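Local coordinates for putative mRNA export protein (Chaetomium thermophilum, PDB 4WP2) that probably takes part in exporting mRNA from the nucleus to the cytoplasm, this chain being the C-terminal UBA domain of Mex67, an export factor of the NXF family, at residues A11-R16 / W34-A39. Sequence-based numbering, arbitrary orientation.
Sequences AEVSRR and WNLELA
Between residues 11-16 of helix 2-17 and residues 34-39 at the start of helix 36-46, the closest CA atoms are those of Val13 and Leu36, 7.4 Å apart, so that the first and third helices of this three-helix UBA domain meet here through side chains. Leu36 reaches across with both of its methyls. Its CG stands anti to the backbone N (chi1 -178°), which carries the forked end out to helix 2-17, where each branch finds a different residue. Leu36 CD1 meets Val13 CG2 at 3.5 Å, the two side chains running antiparallel alongside each other. Leu36 CD2 lies 4.0 Å from Glu12 CG, and the glutamate chain is roughly perpendicular to the leucine. One turn further along helix 36-46, Ala39 CB lies 4.4 Å from Val13 CG2 and extends the apolar patch. Val13 and Ala39 are buried, and both also touch Leu28 in the connecting loop, while Ser24 of helix 21-25 packs on Val13; this joins all three helices of the domain. NE and NH2 of Arg15 each bind a separate carboxylate oxygen of Glu12, an intrahelical (i, i+3) salt bridge whose two bonds restrain rotation of the acid group while its CG methylene packs on Leu36. Arg16, next along helix 2-17, forms a salt bridge with the C-terminal carboxylate of Val61. The turn bearing Leu36 is itself capped: Asn35 OD1, at the N-cap, accepts from Leu38 N at 3.0 Å. This bond is fairly straight, with an N-H...O angle of 161°, and its donor is tilted 33° from the amide carbonyl plane.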
loop_
_atom_site.group_PDB
_atom_site.type_symbol
_atom_site.label_atom_id
_atom_site.label_comp_id
_atom_site.label_asym_id
_atom_site.label_seq_id
_atom_site.Cartn_x
_atom_site.Cartn_y
_atom_site.Cartn_z
ATOM N N ALA A 11 -5.285 17.453 -32.701
ATOM C CA ALA A 11 -6.632 16.990 -32.410
ATOM C C ALA A 11 -7.603 18.160 -32.363
ATOM O O ALA A 11 -8.732 18.051 -32.848
ATOM C CB ALA A 11 -6.666 16.221 -31.084
ATOM N N GLU A 12 -7.159 19.286 -31.808
ATOM C CA GLU A 12 -8.029 20.449 -31.698
ATOM C C GLU A 12 -8.307 21.074 -33.060
ATOM O O GLU A 12 -9.440 21.475 -33.341
ATOM C CB GLU A 12 -7.431 21.497 -30.761
ATOM C CG GLU A 12 -8.337 22.696 -30.563
ATOM C CD GLU A 12 -9.642 22.353 -29.857
ATOM O OE1 GLU A 12 -9.808 21.209 -29.381
ATOM O OE2 GLU A 12 -10.528 23.227 -29.823
ATOM N N VAL A 13 -7.280 21.174 -33.897
ATOM C CA VAL A 13 -7.459 21.708 -35.243
ATOM C C VAL A 13 -8.423 20.813 -36.027
ATOM O O VAL A 13 -9.287 21.309 -36.737
ATOM C CB VAL A 13 -6.116 21.838 -35.992
ATOM C CG1 VAL A 13 -6.325 22.111 -37.475
ATOM C CG2 VAL A 13 -5.270 22.948 -35.373
ATOM N N SER A 14 -8.271 19.501 -35.877
ATOM C CA SER A 14 -9.138 18.539 -36.552
ATOM C C SER A 14 -10.587 18.716 -36.106
ATOM O O SER A 14 -11.502 18.703 -36.925
ATOM C CB SER A 14 -8.663 17.111 -36.279
ATOM O OG SER A 14 -9.524 16.153 -36.872
ATOM N N ARG A 15 -10.783 18.876 -34.799
ATOM C CA ARG A 15 -12.114 19.056 -34.237
ATOM C C ARG A 15 -12.778 20.314 -34.789
ATOM O O ARG A 15 -13.971 20.309 -35.108
ATOM C CB ARG A 15 -12.044 19.124 -32.704
ATOM C CG ARG A 15 -13.400 19.171 -32.032
ATOM C CD ARG A 15 -13.284 19.298 -30.523
ATOM N NE ARG A 15 -12.819 20.621 -30.110
ATOM C CZ ARG A 15 -13.578 21.713 -30.122
ATOM N NH1 ARG A 15 -14.834 21.651 -30.547
ATOM N NH2 ARG A 15 -13.078 22.874 -29.720
ATOM N N ARG A 16 -12.010 21.395 -34.872
ATOM C CA ARG A 16 -12.544 22.681 -35.298
ATOM C C ARG A 16 -12.772 22.772 -36.816
ATOM O O ARG A 16 -13.781 23.332 -37.259
ATOM C CB ARG A 16 -11.602 23.811 -34.876
ATOM C CG ARG A 16 -11.595 24.100 -33.381
ATOM C CD ARG A 16 -12.858 24.807 -32.927
ATOM N NE ARG A 16 -12.905 26.185 -33.406
ATOM C CZ ARG A 16 -12.212 27.189 -32.880
ATOM N NH1 ARG A 16 -11.383 26.975 -31.868
ATOM N NH2 ARG A 16 -12.333 28.407 -33.391
ATOM N N TRP A 34 3.019 26.088 -34.634
ATOM C CA TRP A 34 2.156 25.396 -33.668
ATOM C C TRP A 34 1.304 26.336 -32.815
ATOM O O TRP A 34 0.703 25.919 -31.829
ATOM C CB TRP A 34 3.004 24.486 -32.777
ATOM C CG TRP A 34 3.627 23.393 -33.566
ATOM C CD1 TRP A 34 4.839 23.417 -34.181
ATOM C CD2 TRP A 34 3.063 22.108 -33.842
ATOM N NE1 TRP A 34 5.070 22.226 -34.818
ATOM C CE2 TRP A 34 3.988 21.406 -34.633
ATOM C CE3 TRP A 34 1.858 21.486 -33.501
ATOM C CZ2 TRP A 34 3.754 20.108 -35.086
ATOM C CZ3 TRP A 34 1.625 20.198 -33.951
ATOM C CH2 TRP A 34 2.568 19.524 -34.731
ATOM N N ASN A 35 1.188 27.584 -33.256
ATOM C CA ASN A 35 0.256 28.529 -32.662
ATOM C C ASN A 35 -1.147 28.164 -33.142
ATOM O O ASN A 35 -1.427 28.230 -34.343
ATOM C CB ASN A 35 0.589 29.957 -33.087
ATOM C CG ASN A 35 -0.283 30.998 -32.404
ATOM O OD1 ASN A 35 -1.492 31.040 -32.606
ATOM N ND2 ASN A 35 0.356 31.926 -31.704
ATOM N N LEU A 36 -2.034 27.795 -32.224
ATOM C CA LEU A 36 -3.354 27.311 -32.623
ATOM C C LEU A 36 -4.140 28.340 -33.417
ATOM O O LEU A 36 -4.787 28.012 -34.414
ATOM C CB LEU A 36 -4.186 26.902 -31.405
ATOM C CG LEU A 36 -5.570 26.349 -31.769
ATOM C CD1 LEU A 36 -5.454 25.035 -32.539
ATOM C CD2 LEU A 36 -6.446 26.183 -30.535
ATOM N N GLU A 37 -4.127 29.580 -32.950
ATOM C CA GLU A 37 -4.903 30.621 -33.603
ATOM C C GLU A 37 -4.394 30.892 -35.020
ATOM O O GLU A 37 -5.182 31.059 -35.940
ATOM C CB GLU A 37 -4.895 31.902 -32.772
ATOM C CG GLU A 37 -5.741 31.803 -31.508
ATOM C CD GLU A 37 -7.201 31.473 -31.798
ATOM O OE1 GLU A 37 -7.808 32.127 -32.674
ATOM O OE2 GLU A 37 -7.739 30.550 -31.148
ATOM N N LEU A 38 -3.079 30.928 -35.190
ATOM C CA LEU A 38 -2.501 31.198 -36.505
ATOM C C LEU A 38 -2.778 30.037 -37.467
ATOM O O LEU A 38 -2.967 30.244 -38.664
ATOM C CB LEU A 38 -1.000 31.439 -36.390
ATOM C CG LEU A 38 -0.562 32.756 -35.746
ATOM C CD1 LEU A 38 0.953 32.810 -35.681
ATOM C CD2 LEU A 38 -1.123 33.973 -36.453
ATOM N N ALA A 39 -2.799 28.817 -36.937
ATOM C CA ALA A 39 -3.131 27.643 -37.734
ATOM C C ALA A 39 -4.568 27.723 -38.259
ATOM O O ALA A 39 -4.829 27.481 -39.444
ATOM C CB ALA A 39 -2.927 26.364 -36.904
#